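Local coordinates for protein putative peptidase (PDB 3CE2) that probably acts as a zinc-dependent oligopeptidase of the M3B family, degrading a variety of small bioactive peptides, at residues Asp22-Thr27 with His94-Thr99; Thr75-Glu80 with Pro418-Gln423; Thr296-Ile301 with Arg460-Ile465; Ala476-Asp481 with Lys502-Glu507. All blocks are in the same frame, centred on the assembly; numbering follows the deposited sequence.

Contact 1 of 4, residues Asp22-Thr27 with His94-Thr99; sequences DCWDIT and HDQDIT
Trp24 lies in an irregular length of chain ahead of helix 33-42, and Gln96 comes late in helix 66-96, so a loop backbone without regular geometry meets a helical one. The indole N-H of Trp24 makes the one hydrogen bond of the pair, from NE1 to OE1 of Gln96 at 2.6 Å. It is fairly straight, with 160° at the hydrogen, and the acceptor sits at the ring edge, almost exactly in the indole plane. At the glutamine, NE1 lies in the carbonyl plane on a lone pair, with 132° at the oxygen, although the amide and indole planes are turned 45° apart. Gln96 reaches this far because its chain is extended beyond CG. CD1 of Ile26 comes only loosely near the same oxygen, 4.4 Å from OE1 of Gln96, and the side chain makes apolar contact with Leu92 of the same helix. Trp24 packs on Leu387 of strand 385-387, and its backbone N is hydrogen-bonded to OD1 of Asp363. Tryptophan suits the place because it combines a broad apolar surface with one polar atom. Its burial would leave the N-H wanting an acceptor, and the long neutral glutamine supplies one.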
loop_
_atom_site.group_PDB
_atom_site.type_symbol
_atom_site.label_atom_id
_atom_site.label_comp_id
_atom_site.label_asym_id
_atom_site.label_seq_id
_atom_site.Cartn_x
_atom_site.Cartn_y
_atom_site.Cartn_z
ATOM N N ASP A 22 20.437 -11.035 -17.997
ATOM C CA ASP A 22 20.073 -10.977 -16.605
ATOM C C ASP A 22 19.341 -9.675 -16.299
ATOM O O ASP A 22 18.865 -9.455 -15.191
ATOM C CB ASP A 22 21.326 -11.133 -15.757
ATOM C CG ASP A 22 21.848 -12.556 -15.763
ATOM O OD1 ASP A 22 21.125 -13.449 -16.267
ATOM O OD2 ASP A 22 22.969 -12.780 -15.255
ATOM N N CYS A 23 19.220 -8.834 -17.311
ATOM C CA CYS A 23 18.697 -7.505 -17.129
ATOM C C CYS A 23 17.401 -7.295 -17.868
ATOM O O CYS A 23 17.096 -7.996 -18.824
ATOM C CB CYS A 23 19.720 -6.479 -17.619
ATOM S SG CYS A 23 21.330 -6.832 -16.964
ATOM N N TRP A 24 16.646 -6.313 -17.413
ATOM C CA TRP A 24 15.472 -5.957 -18.114
ATOM C C TRP A 24 15.900 -5.286 -19.406
ATOM O O TRP A 24 17.034 -4.799 -19.522
ATOM C CB TRP A 24 14.556 -5.055 -17.281
ATOM C CG TRP A 24 15.196 -3.889 -16.633
ATOM C CD1 TRP A 24 16.276 -3.177 -17.074
ATOM C CD2 TRP A 24 14.767 -3.261 -15.421
ATOM N NE1 TRP A 24 16.555 -2.156 -16.203
ATOM C CE2 TRP A 24 15.647 -2.187 -15.175
ATOM C CE3 TRP A 24 13.727 -3.511 -14.514
ATOM C CZ2 TRP A 24 15.521 -1.358 -14.059
ATOM C CZ3 TRP A 24 13.598 -2.684 -13.405
ATOM C CH2 TRP A 24 14.490 -1.621 -13.190
ATOM N N ASP A 25 14.977 -5.304 -20.373
ATOM C CA ASP A 25 15.159 -4.711 -21.685
ATOM C C ASP A 25 14.266 -3.492 -21.807
ATOM O O ASP A 25 13.050 -3.600 -22.026
ATOM C CB ASP A 25 14.832 -5.723 -22.786
ATOM C CG ASP A 25 14.818 -5.094 -24.188
ATOM O OD1 ASP A 25 15.296 -3.956 -24.372
ATOM O OD2 ASP A 25 14.320 -5.749 -25.119
ATOM N N ILE A 26 14.893 -2.331 -21.680
ATOM C CA ILE A 26 14.191 -1.072 -21.691
ATOM C C ILE A 26 14.266 -0.388 -23.047
ATOM O O ILE A 26 13.832 0.748 -23.191
ATOM C CB ILE A 26 14.795 -0.139 -20.643
ATOM C CG1 ILE A 26 16.289 0.077 -20.939
ATOM C CG2 ILE A 26 14.587 -0.717 -19.230
ATOM C CD1 ILE A 26 16.890 1.252 -20.198
ATOM N N THR A 27 14.824 -1.065 -24.042
ATOM C CA THR A 27 14.912 -0.497 -25.392
ATOM C C THR A 27 13.546 -0.217 -26.040
ATOM O O THR A 27 13.415 0.778 -26.740
ATOM C CB THR A 27 15.793 -1.353 -26.346
ATOM O OG1 THR A 27 15.358 -2.714 -26.304
ATOM C CG2 THR A 27 17.260 -1.306 -25.931
ATOM N N HIS A 94 18.612 4.915 -13.863
ATOM C CA HIS A 94 19.184 5.296 -12.594
ATOM C C HIS A 94 19.249 4.157 -11.589
ATOM O O HIS A 94 20.206 4.040 -10.848
ATOM C CB HIS A 94 18.381 6.466 -12.026
ATOM C CG HIS A 94 18.737 6.833 -10.619
ATOM N ND1 HIS A 94 19.960 7.369 -10.273
ATOM C CD2 HIS A 94 18.015 6.775 -9.472
ATOM C CE1 HIS A 94 19.975 7.620 -8.974
ATOM N NE2 HIS A 94 18.807 7.269 -8.464
ATOM N N ASP A 95 18.233 3.309 -11.547
ATOM C CA ASP A 95 18.187 2.288 -10.517
ATOM C C ASP A 95 19.131 1.129 -10.798
ATOM O O ASP A 95 19.426 0.314 -9.906
ATOM C CB ASP A 95 16.760 1.794 -10.326
ATOM C CG ASP A 95 15.910 2.771 -9.537
ATOM O OD1 ASP A 95 16.474 3.742 -8.986
ATOM O OD2 ASP A 95 14.677 2.570 -9.469
ATOM N N GLN A 96 19.611 1.049 -12.035
ATOM C CA GLN A 96 20.600 0.028 -12.390
ATOM C C GLN A 96 21.928 0.251 -11.666
ATOM O O GLN A 96 22.637 -0.712 -11.350
ATOM C CB GLN A 96 20.823 0.012 -13.895
ATOM C CG GLN A 96 19.729 -0.706 -14.627
ATOM C CD GLN A 96 19.636 -0.333 -16.091
ATOM O OE1 GLN A 96 18.759 -0.813 -16.793
ATOM N NE2 GLN A 96 20.520 0.535 -16.550
ATOM N N ASP A 97 22.228 1.530 -11.406
ATOM C CA ASP A 97 23.464 1.982 -10.754
ATOM C C ASP A 97 23.263 3.401 -10.206
ATOM O O ASP A 97 23.332 4.375 -10.935
ATOM C CB ASP A 97 24.634 1.932 -11.744
ATOM C CG ASP A 97 25.934 2.484 -11.160
ATOM O OD1 ASP A 97 25.993 2.836 -9.947
ATOM O OD2 ASP A 97 26.909 2.575 -11.944
ATOM N N ILE A 98 23.011 3.521 -8.915
ATOM C CA ILE A 98 22.466 4.774 -8.396
ATOM C C ILE A 98 23.490 5.903 -8.274
ATOM O O ILE A 98 23.139 7.064 -8.041
ATOM C CB ILE A 98 21.700 4.550 -7.089
ATOM C CG1 ILE A 98 22.649 4.092 -5.974
ATOM C CG2 ILE A 98 20.571 3.511 -7.318
ATOM C CD1 ILE A 98 21.934 3.852 -4.606
ATOM N N THR A 99 24.760 5.564 -8.464
ATOM C CA THR A 99 25.815 6.565 -8.375
ATOM C C THR A 99 26.226 7.109 -9.737
ATOM O O THR A 99 26.855 8.153 -9.820
ATOM C CB THR A 99 27.067 6.013 -7.725
ATOM O OG1 THR A 99 27.728 5.165 -8.667
ATOM C CG2 THR A 99 26.729 5.252 -6.445
#

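Contact 2 of 4, residues Thr75-Glu80 with Pro418-Gln423; sequences TLFSIE and PFHDAQ
One face of the Phe77 ring is covered by CB of His420, while OE1 of Glu80, one turn further along the same helix, lies at the ring edge in its plane. The Phe419 ring in turn has CG of Glu80 at its edge. This is a helix-to-loop contact of the largely helical M3 peptidase fold: helix 66-96 meets the link between helices 394-416 and 431-447. The touch on Phe77 is a CH-pi contact, with CB of His420 3.8 Å from the ring centroid and 19° off the normal. The imidazole itself runs nearly parallel to the phenyl, with planes 6° apart, but is slid so far that the rings barely overlap at a centroid separation of 5.3 Å. His420 is therefore useful at both ends: its methylene covers an apolar face, and its NE2 bonds to the backbone O of Pro147. Phenylalanine suits the buried position 77 because its ring offers a face to His420 and also packs edge-to-face with Tyr151. Phe419, its CG anti to the backbone N, is directed at the helix, where CD2 lies 4.0 Å from CB of Phe77. Its apolar ring lies against the extended stem of Glu80. The carboxylate of Glu80 stands steeply to that ring, planes 74° apart, with OE2 of Glu80 3.6 Å from CZ of Phe419.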
loop_
_atom_site.group_PDB
_atom_site.type_symbol
_atom_site.label_atom_id
_atom_site.label_comp_id
_atom_site.label_asym_id
_atom_site.label_seq_id
_atom_site.Cartn_x
_atom_site.Cartn_y
_atom_site.Cartn_z
ATOM N N THR A 75 -4.958 17.233 -24.591
ATOM C CA THR A 75 -3.642 17.763 -24.800
ATOM C C THR A 75 -2.808 17.535 -23.574
ATOM O O THR A 75 -1.612 17.283 -23.675
ATOM C CB THR A 75 -3.715 19.261 -25.077
ATOM O OG1 THR A 75 -4.226 19.454 -26.401
ATOM C CG2 THR A 75 -2.348 19.883 -24.963
ATOM N N LEU A 76 -3.434 17.608 -22.410
ATOM C CA LEU A 76 -2.662 17.409 -21.226
ATOM C C LEU A 76 -2.380 15.926 -21.002
ATOM O O LEU A 76 -1.274 15.565 -20.592
ATOM C CB LEU A 76 -3.240 18.165 -20.028
ATOM C CG LEU A 76 -4.314 17.630 -19.117
ATOM C CD1 LEU A 76 -3.678 16.669 -18.137
ATOM C CD2 LEU A 76 -4.906 18.796 -18.374
ATOM N N PHE A 77 -3.337 15.060 -21.326
ATOM C CA PHE A 77 -3.080 13.619 -21.244
ATOM C C PHE A 77 -1.967 13.190 -22.190
ATOM O O PHE A 77 -1.260 12.223 -21.940
ATOM C CB PHE A 77 -4.339 12.793 -21.516
ATOM C CG PHE A 77 -5.383 12.921 -20.443
ATOM C CD1 PHE A 77 -5.016 13.202 -19.124
ATOM C CD2 PHE A 77 -6.729 12.763 -20.742
ATOM C CE1 PHE A 77 -5.986 13.322 -18.104
ATOM C CE2 PHE A 77 -7.701 12.884 -19.741
ATOM C CZ PHE A 77 -7.324 13.158 -18.415
ATOM N N SER A 78 -1.815 13.921 -23.280
ATOM C CA SER A 78 -0.873 13.546 -24.308
ATOM C C SER A 78 0.543 13.852 -23.832
ATOM O O SER A 78 1.446 13.030 -23.976
ATOM C CB SER A 78 -1.168 14.341 -25.578
ATOM O OG SER A 78 -0.645 13.665 -26.699
ATOM N N ILE A 79 0.712 15.054 -23.285
ATOM C CA ILE A 79 1.970 15.517 -22.717
ATOM C C ILE A 79 2.354 14.624 -21.546
ATOM O O ILE A 79 3.446 14.027 -21.523
ATOM C CB ILE A 79 1.841 16.983 -22.238
ATOM C CG1 ILE A 79 1.855 17.938 -23.440
ATOM C CG2 ILE A 79 2.956 17.346 -21.269
ATOM C CD1 ILE A 79 1.367 19.316 -23.117
ATOM N N GLU A 80 1.426 14.518 -20.597
ATOM C CA GLU A 80 1.612 13.722 -19.397
ATOM C C GLU A 80 2.092 12.342 -19.771
ATOM O O GLU A 80 2.960 11.758 -19.109
ATOM C CB GLU A 80 0.303 13.628 -18.621
ATOM C CG GLU A 80 0.354 12.746 -17.404
ATOM C CD GLU A 80 -0.995 12.638 -16.690
ATOM O OE1 GLU A 80 -1.858 13.532 -16.878
ATOM O OE2 GLU A 80 -1.186 11.655 -15.933
ATOM N N PRO A 418 -8.123 3.098 -21.415
ATOM C CA PRO A 418 -7.389 4.188 -22.014
ATOM C C PRO A 418 -6.447 4.797 -20.953
ATOM O O PRO A 418 -6.510 4.435 -19.760
ATOM C CB PRO A 418 -8.491 5.160 -22.444
ATOM C CG PRO A 418 -9.618 4.896 -21.501
ATOM C CD PRO A 418 -9.508 3.459 -21.056
ATOM N N PHE A 419 -5.578 5.698 -21.396
ATOM C CA PHE A 419 -4.469 6.183 -20.581
ATOM C C PHE A 419 -4.972 6.752 -19.283
ATOM O O PHE A 419 -4.451 6.457 -18.219
ATOM C CB PHE A 419 -3.668 7.240 -21.342
ATOM C CG PHE A 419 -2.735 8.023 -20.483
ATOM C CD1 PHE A 419 -1.520 7.483 -20.081
ATOM C CD2 PHE A 419 -3.066 9.297 -20.066
ATOM C CE1 PHE A 419 -0.645 8.209 -19.271
ATOM C CE2 PHE A 419 -2.193 10.028 -19.255
ATOM C CZ PHE A 419 -0.984 9.479 -18.856
ATOM N N HIS A 420 -6.015 7.555 -19.358
ATOM C CA HIS A 420 -6.443 8.272 -18.164
ATOM C C HIS A 420 -7.238 7.384 -17.183
ATOM O O HIS A 420 -7.608 7.838 -16.111
ATOM C CB HIS A 420 -7.275 9.487 -18.575
ATOM C CG HIS A 420 -8.532 9.126 -19.307
ATOM N ND1 HIS A 420 -8.542 8.775 -20.639
ATOM C CD2 HIS A 420 -9.816 9.039 -18.887
ATOM C CE1 HIS A 420 -9.778 8.491 -21.010
ATOM N NE2 HIS A 420 -10.570 8.649 -19.967
ATOM N N ASP A 421 -7.515 6.134 -17.548
ATOM C CA ASP A 421 -8.332 5.283 -16.699
ATOM C C ASP A 421 -7.521 4.099 -16.253
ATOM O O ASP A 421 -7.991 3.291 -15.475
ATOM C CB ASP A 421 -9.560 4.766 -17.459
ATOM C CG ASP A 421 -10.770 5.685 -17.353
ATOM O OD1 ASP A 421 -10.663 6.811 -16.825
ATOM O OD2 ASP A 421 -11.858 5.269 -17.811
ATOM N N ALA A 422 -6.295 3.998 -16.730
ATOM C CA ALA A 422 -5.505 2.769 -16.556
ATOM C C ALA A 422 -4.878 2.540 -15.183
ATOM O O ALA A 422 -4.630 1.406 -14.789
ATOM C CB ALA A 422 -4.437 2.700 -17.615
ATOM N N GLN A 423 -4.590 3.608 -14.462
ATOM C CA GLN A 423 -3.936 3.470 -13.185
ATOM C C GLN A 423 -4.973 3.180 -12.109
ATOM O O GLN A 423 -5.827 4.020 -11.845
ATOM C CB GLN A 423 -3.182 4.759 -12.838
ATOM C CG GLN A 423 -2.477 4.663 -11.495
ATOM C CD GLN A 423 -1.592 3.413 -11.415
ATOM O OE1 GLN A 423 -1.914 2.436 -10.716
ATOM N NE2 GLN A 423 -0.498 3.421 -12.176
#

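Contact 3 of 4, residues Thr296-Ile301 with Arg460-Ile465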
loop_
_atom_site.group_PDB
_atom_site.type_symbol
_atom_site.label_atom_id
_atom_site.label_comp_id
_atom_site.label_asym_id
_atom_site.label_seq_id
_atom_site.Cartn_x
_atom_site.Cartn_y
_atom_site.Cartn_z
ATOM N N THR A 296 -8.096 -15.225 19.285
ATOM C CA THR A 296 -8.000 -16.166 20.398
ATOM C C THR A 296 -7.586 -17.554 19.916
ATOM O O THR A 296 -6.642 -18.125 20.442
ATOM C CB THR A 296 -9.315 -16.286 21.130
ATOM O OG1 THR A 296 -9.885 -14.983 21.310
ATOM C CG2 THR A 296 -9.099 -16.916 22.447
ATOM N N LYS A 297 -8.261 -18.092 18.902
ATOM C CA LYS A 297 -7.909 -19.436 18.411
ATOM C C LYS A 297 -6.451 -19.539 18.024
ATOM O O LYS A 297 -5.734 -20.398 18.536
ATOM C CB LYS A 297 -8.758 -19.852 17.205
ATOM C CG LYS A 297 -9.921 -20.760 17.528
ATOM C CD LYS A 297 -10.877 -20.873 16.334
ATOM C CE LYS A 297 -12.082 -21.776 16.650
ATOM N NZ LYS A 297 -13.255 -21.458 15.791
ATOM N N TYR A 298 -6.027 -18.656 17.117
ATOM C CA TYR A 298 -4.697 -18.735 16.510
ATOM C C TYR A 298 -3.599 -18.617 17.527
ATOM O O TYR A 298 -2.698 -19.448 17.544
ATOM C CB TYR A 298 -4.480 -17.660 15.434
ATOM C CG TYR A 298 -3.071 -17.667 14.860
ATOM C CD1 TYR A 298 -2.481 -18.858 14.420
ATOM C CD2 TYR A 298 -2.326 -16.483 14.755
ATOM C CE1 TYR A 298 -1.190 -18.876 13.888
ATOM C CE2 TYR A 298 -1.028 -16.489 14.227
ATOM C CZ TYR A 298 -0.474 -17.689 13.795
ATOM O OH TYR A 298 0.786 -17.698 13.266
ATOM N N PHE A 299 -3.670 -17.587 18.371
ATOM C CA PHE A 299 -2.660 -17.392 19.405
ATOM C C PHE A 299 -2.526 -18.536 20.416
ATOM O O PHE A 299 -1.421 -18.815 20.864
ATOM C CB PHE A 299 -2.837 -16.052 20.114
ATOM C CG PHE A 299 -2.506 -14.862 19.257
ATOM C CD1 PHE A 299 -1.851 -15.024 18.031
ATOM C CD2 PHE A 299 -2.811 -13.573 19.689
ATOM C CE1 PHE A 299 -1.531 -13.929 17.225
ATOM C CE2 PHE A 299 -2.498 -12.456 18.892
ATOM C CZ PHE A 299 -1.856 -12.641 17.651
ATOM N N SER A 300 -3.614 -19.218 20.779
ATOM C CA SER A 300 -3.469 -20.338 21.725
ATOM C C SER A 300 -2.708 -21.467 21.071
ATOM O O SER A 300 -1.942 -22.180 21.727
ATOM C CB SER A 300 -4.808 -20.884 22.187
ATOM O OG SER A 300 -5.822 -19.951 21.934
ATOM N N ILE A 301 -2.933 -21.667 19.782
ATOM C CA ILE A 301 -2.141 -22.666 19.107
ATOM C C ILE A 301 -0.688 -22.294 19.288
ATOM O O ILE A 301 0.126 -23.124 19.663
ATOM C CB ILE A 301 -2.450 -22.717 17.623
ATOM C CG1 ILE A 301 -3.883 -23.194 17.415
ATOM C CG2 ILE A 301 -1.446 -23.605 16.911
ATOM C CD1 ILE A 301 -4.271 -23.256 15.968
ATOM N N ARG A 460 3.797 -18.341 8.707
ATOM C CA ARG A 460 4.133 -17.105 8.031
ATOM C C ARG A 460 2.862 -16.461 7.490
ATOM O O ARG A 460 2.646 -15.241 7.575
ATOM C CB ARG A 460 5.115 -17.371 6.899
ATOM C CG ARG A 460 5.714 -16.095 6.333
ATOM C CD ARG A 460 6.928 -16.374 5.485
ATOM N NE ARG A 460 6.603 -17.274 4.381
ATOM C CZ ARG A 460 6.949 -18.558 4.321
ATOM N NH1 ARG A 460 6.591 -19.283 3.270
ATOM N NH2 ARG A 460 7.654 -19.116 5.301
ATOM N N CYS A 461 2.018 -17.321 6.955
ATOM C CA CYS A 461 0.761 -16.940 6.387
ATOM C C CYS A 461 -0.239 -16.386 7.411
ATOM O O CYS A 461 -0.918 -15.396 7.151
ATOM C CB CYS A 461 0.177 -18.158 5.689
ATOM S SG CYS A 461 -1.515 -17.950 5.249
ATOM N N LEU A 462 -0.347 -16.997 8.581
ATOM C CA LEU A 462 -1.290 -16.454 9.548
ATOM C C LEU A 462 -0.752 -15.194 10.220
ATOM O O LEU A 462 -1.500 -14.233 10.442
ATOM C CB LEU A 462 -1.745 -17.520 10.539
ATOM C CG LEU A 462 -2.570 -18.615 9.833
ATOM C CD1 LEU A 462 -2.502 -19.961 10.527
ATOM C CD2 LEU A 462 -4.039 -18.191 9.623
ATOM N N ASP A 463 0.546 -15.171 10.514
ATOM C CA ASP A 463 1.170 -13.956 11.076
ATOM C C ASP A 463 0.857 -12.744 10.181
ATOM O O ASP A 463 0.493 -11.661 10.668
ATOM C CB ASP A 463 2.694 -14.119 11.211
ATOM C CG ASP A 463 3.113 -15.115 12.333
ATOM O OD1 ASP A 463 2.279 -15.488 13.216
ATOM O OD2 ASP A 463 4.308 -15.519 12.319
ATOM N N THR A 464 1.000 -12.945 8.871
ATOM C CA THR A 464 0.730 -11.913 7.883
ATOM C C THR A 464 -0.738 -11.503 7.911
ATOM O O THR A 464 -1.072 -10.319 8.022
ATOM C CB THR A 464 1.045 -12.446 6.484
ATOM O OG1 THR A 464 2.450 -12.664 6.381
ATOM C CG2 THR A 464 0.602 -11.482 5.415
ATOM N N ILE A 465 -1.616 -12.495 7.815
ATOM C CA ILE A 465 -3.043 -12.230 7.875
ATOM C C ILE A 465 -3.404 -11.517 9.186
ATOM O O ILE A 465 -4.094 -10.490 9.181
ATOM C CB ILE A 465 -3.848 -13.520 7.716
ATOM C CG1 ILE A 465 -3.541 -14.147 6.364
ATOM C CG2 ILE A 465 -5.294 -13.219 7.768
ATOM C CD1 ILE A 465 -4.213 -15.482 6.163
#
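Asp463 OD1 is gripped by two groups from the facing helix 292-306: the hydroxyl of Tyr298, and the ammonium of Lys302, which forms a salt bridge. Tyr298 OH donates to Asp463 OD1 at 2.7 Å and comes from well above the carboxylate plane, 51° out of it, while the oxygen itself lies near the plane of the phenol ring. The lysine beside it would be expected to stabilise the negative charge of the aspartate. Behind the hydroxyl, one face of the ring rests on Leu462. CB of Leu462 is 3.5 Å from CZ of Tyr298 and stands over the ring 23° off its normal, a CH-pi contact. CD1 of Leu462 extends the cover along the ring, 3.8 Å from CE1 of Tyr298. A chi1 of 176° swings the phenol away from its own backbone N and out toward the facing helix. Tyrosine fits here because its ring packs in a buried place while its hydroxyl reaches a partly exposed acid. Phe466, a turn beyond Leu462, meets the same ring with nearly parallel planes. An aromatic side chain with a polar tip thus joins helix 292-306 to the long helix 451-487, within the alpha-helical M3 peptidase fold.

Contact 4 of 4, residues Ala476-Asp481 with Lys502-Glu507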
loop_
_atom_site.group_PDB
_atom_site.type_symbol
_atom_site.label_atom_id
_atom_site.label_comp_id
_atom_site.label_asym_id
_atom_site.label_seq_id
_atom_site.Cartn_x
_atom_site.Cartn_y
_atom_site.Cartn_z
ATOM N N ALA A 476 -7.498 1.108 13.092
ATOM C CA ALA A 476 -8.641 1.824 12.483
ATOM C C ALA A 476 -9.700 2.269 13.474
ATOM O O ALA A 476 -10.163 3.407 13.389
ATOM C CB ALA A 476 -9.268 1.027 11.383
ATOM N N SER A 477 -10.094 1.419 14.418
ATOM C CA SER A 477 -11.092 1.892 15.385
ATOM C C SER A 477 -10.497 2.939 16.297
ATOM O O SER A 477 -11.168 3.933 16.656
ATOM C CB SER A 477 -11.710 0.772 16.216
ATOM O OG SER A 477 -10.792 -0.268 16.340
ATOM N N PHE A 478 -9.238 2.718 16.673
ATOM C CA PHE A 478 -8.555 3.693 17.494
ATOM C C PHE A 478 -8.612 5.050 16.813
ATOM O O PHE A 478 -9.054 6.046 17.400
ATOM C CB PHE A 478 -7.110 3.301 17.747
ATOM C CG PHE A 478 -6.400 4.276 18.613
ATOM C CD1 PHE A 478 -6.912 4.601 19.855
ATOM C CD2 PHE A 478 -5.250 4.925 18.169
ATOM C CE1 PHE A 478 -6.270 5.529 20.656
ATOM C CE2 PHE A 478 -4.603 5.862 18.972
ATOM C CZ PHE A 478 -5.114 6.160 20.215
ATOM N N GLU A 479 -8.194 5.077 15.552
ATOM C CA GLU A 479 -8.147 6.315 14.800
ATOM C C GLU A 479 -9.562 6.889 14.660
ATOM O O GLU A 479 -9.784 8.107 14.609
ATOM C CB GLU A 479 -7.476 6.062 13.444
ATOM C CG GLU A 479 -7.438 7.251 12.533
ATOM C CD GLU A 479 -6.610 7.018 11.252
ATOM O OE1 GLU A 479 -6.434 5.847 10.823
ATOM O OE2 GLU A 479 -6.138 8.032 10.665
ATOM N N TYR A 480 -10.538 6.005 14.623
ATOM C CA TYR A 480 -11.895 6.452 14.523
ATOM C C TYR A 480 -12.354 7.097 15.828
ATOM O O TYR A 480 -12.903 8.200 15.816
ATOM C CB TYR A 480 -12.772 5.271 14.183
ATOM C CG TYR A 480 -14.218 5.622 14.094
ATOM C CD1 TYR A 480 -14.758 6.141 12.914
ATOM C CD2 TYR A 480 -15.059 5.436 15.186
ATOM C CE1 TYR A 480 -16.095 6.468 12.826
ATOM C CE2 TYR A 480 -16.392 5.759 15.114
ATOM C CZ TYR A 480 -16.907 6.265 13.932
ATOM O OH TYR A 480 -18.237 6.576 13.873
ATOM N N ASP A 481 -12.131 6.414 16.955
ATOM C CA ASP A 481 -12.594 6.927 18.262
ATOM C C ASP A 481 -11.949 8.243 18.644
ATOM O O ASP A 481 -12.559 9.043 19.341
ATOM C CB ASP A 481 -12.327 5.941 19.398
ATOM C CG ASP A 481 -13.120 4.653 19.266
ATOM O OD1 ASP A 481 -14.032 4.611 18.412
ATOM O OD2 ASP A 481 -12.829 3.674 20.011
ATOM N N LYS A 502 -6.350 0.888 25.498
ATOM C CA LYS A 502 -6.396 -0.290 26.367
ATOM C C LYS A 502 -7.670 -1.118 26.156
ATOM O O LYS A 502 -7.596 -2.328 25.955
ATOM C CB LYS A 502 -6.247 0.080 27.841
ATOM C CG LYS A 502 -6.264 -1.151 28.718
ATOM C CD LYS A 502 -5.672 -0.914 30.086
ATOM C CE LYS A 502 -5.048 -2.236 30.586
ATOM N NZ LYS A 502 -4.771 -2.283 32.061
ATOM N N ASN A 503 -8.825 -0.456 26.194
ATOM C CA ASN A 503 -10.111 -1.109 25.928
ATOM C C ASN A 503 -10.045 -1.801 24.597
ATOM O O ASN A 503 -10.445 -2.956 24.473
ATOM C CB ASN A 503 -11.304 -0.132 25.988
ATOM C CG ASN A 503 -11.410 0.598 27.354
ATOM O OD1 ASN A 503 -11.076 0.045 28.415
ATOM N ND2 ASN A 503 -11.866 1.842 27.318
ATOM N N LEU A 504 -9.507 -1.115 23.602
ATOM C CA LEU A 504 -9.381 -1.720 22.291
ATOM C C LEU A 504 -8.505 -2.962 22.324
ATOM O O LEU A 504 -8.883 -4.003 21.778
ATOM C CB LEU A 504 -8.856 -0.724 21.260
ATOM C CG LEU A 504 -9.854 -0.025 20.342
ATOM C CD1 LEU A 504 -11.066 0.492 21.113
ATOM C CD2 LEU A 504 -9.144 1.123 19.627
ATOM N N GLN A 505 -7.343 -2.877 22.963
ATOM C CA GLN A 505 -6.477 -4.060 23.008
ATOM C C GLN A 505 -7.261 -5.179 23.628
ATOM O O GLN A 505 -7.060 -6.363 23.343
ATOM C CB GLN A 505 -5.237 -3.803 23.839
ATOM C CG GLN A 505 -4.270 -2.842 23.171
ATOM C CD GLN A 505 -3.145 -2.479 24.079
ATOM O OE1 GLN A 505 -3.340 -1.738 25.034
ATOM N NE2 GLN A 505 -1.959 -3.005 23.808
ATOM N N ASN A 506 -8.188 -4.779 24.473
ATOM C CA ASN A 506 -8.980 -5.723 25.179
ATOM C C ASN A 506 -10.023 -6.380 24.315
ATOM O O ASN A 506 -10.112 -7.600 24.295
ATOM C CB ASN A 506 -9.623 -5.051 26.363
ATOM C CG ASN A 506 -9.365 -5.803 27.599
ATOM O OD1 ASN A 506 -9.904 -6.892 27.784
ATOM N ND2 ASN A 506 -8.467 -5.279 28.437
ATOM N N GLU A 507 -10.802 -5.581 23.594
ATOM C CA GLU A 507 -11.778 -6.132 22.645
ATOM C C GLU A 507 -11.125 -7.119 21.681
ATOM O O GLU A 507 -11.771 -8.051 21.231
ATOM C CB GLU A 507 -12.533 -5.029 21.872
ATOM C CG GLU A 507 -13.305 -4.065 22.768
ATOM C CD GLU A 507 -14.095 -3.003 21.994
ATOM O OE1 GLU A 507 -15.080 -3.384 21.321
ATOM O OE2 GLU A 507 -13.752 -1.787 22.069
#
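Leu504 projects from helix 494-509 toward Ser477, Phe478 and Asp481 on helix 451-487. The two helices follow one another in the chain as an antiparallel helical hairpin; in these short segments the axes pass 10.5 Å apart, at 147° between their directions. CB of Leu504 points across the gap and leads to CG, which comes 4.1 Å from OG of Ser477. There the side chain forks. CD1 heads for the acid, 3.8 Å from OD2 of Asp481, the two side chains coming from opposite directions. CD2 goes in against the backbone, 3.4 Å from the N of Phe478, and also lies at the edge of the Phe478 ring, near its plane. Leucine suits the spot because its fork lets one methyl lie beside Asp481 while the other packs on the backbone and CB of Phe478. Ser477 is small and leaves its OG beside the leucine, bonded to the backbone O of Leu474 and of Val473 in its own helix. Phe478 turns its ring to Tyr501, which it meets edge-to-face. Beyond Asp481, about 5 Å away between side chains, His484 binds a zinc ion together with His488. The apolar pairing itself ends on CB of Phe478, 3.5 Å from CD2 of Leu504.

The four contacts fall into two pairs, each sharing a helix. Contacts 1 and 2 both use helix 66-96, their centres about 26 Å apart; contacts 3 and 4 both use helix 451-487, with centres about 20 Å apart and nearest atoms about 7 Å apart. Across the molecule the pairs are widely separated, contacts 1 and 4 being about 45 Å apart between centres on opposite sides of the chain's centre. Contacts 1, 2 and 3 lie away from the metal sites. Even so, the loop of contact 2 follows helix 394-416, which carries His402 and His406; with Glu430 these bind the zinc ion of the HExxH motif. Contact 4 lies closest to a metal, about 10 Å from the side chain of Asp481 to the zinc ion held by His484 and His488.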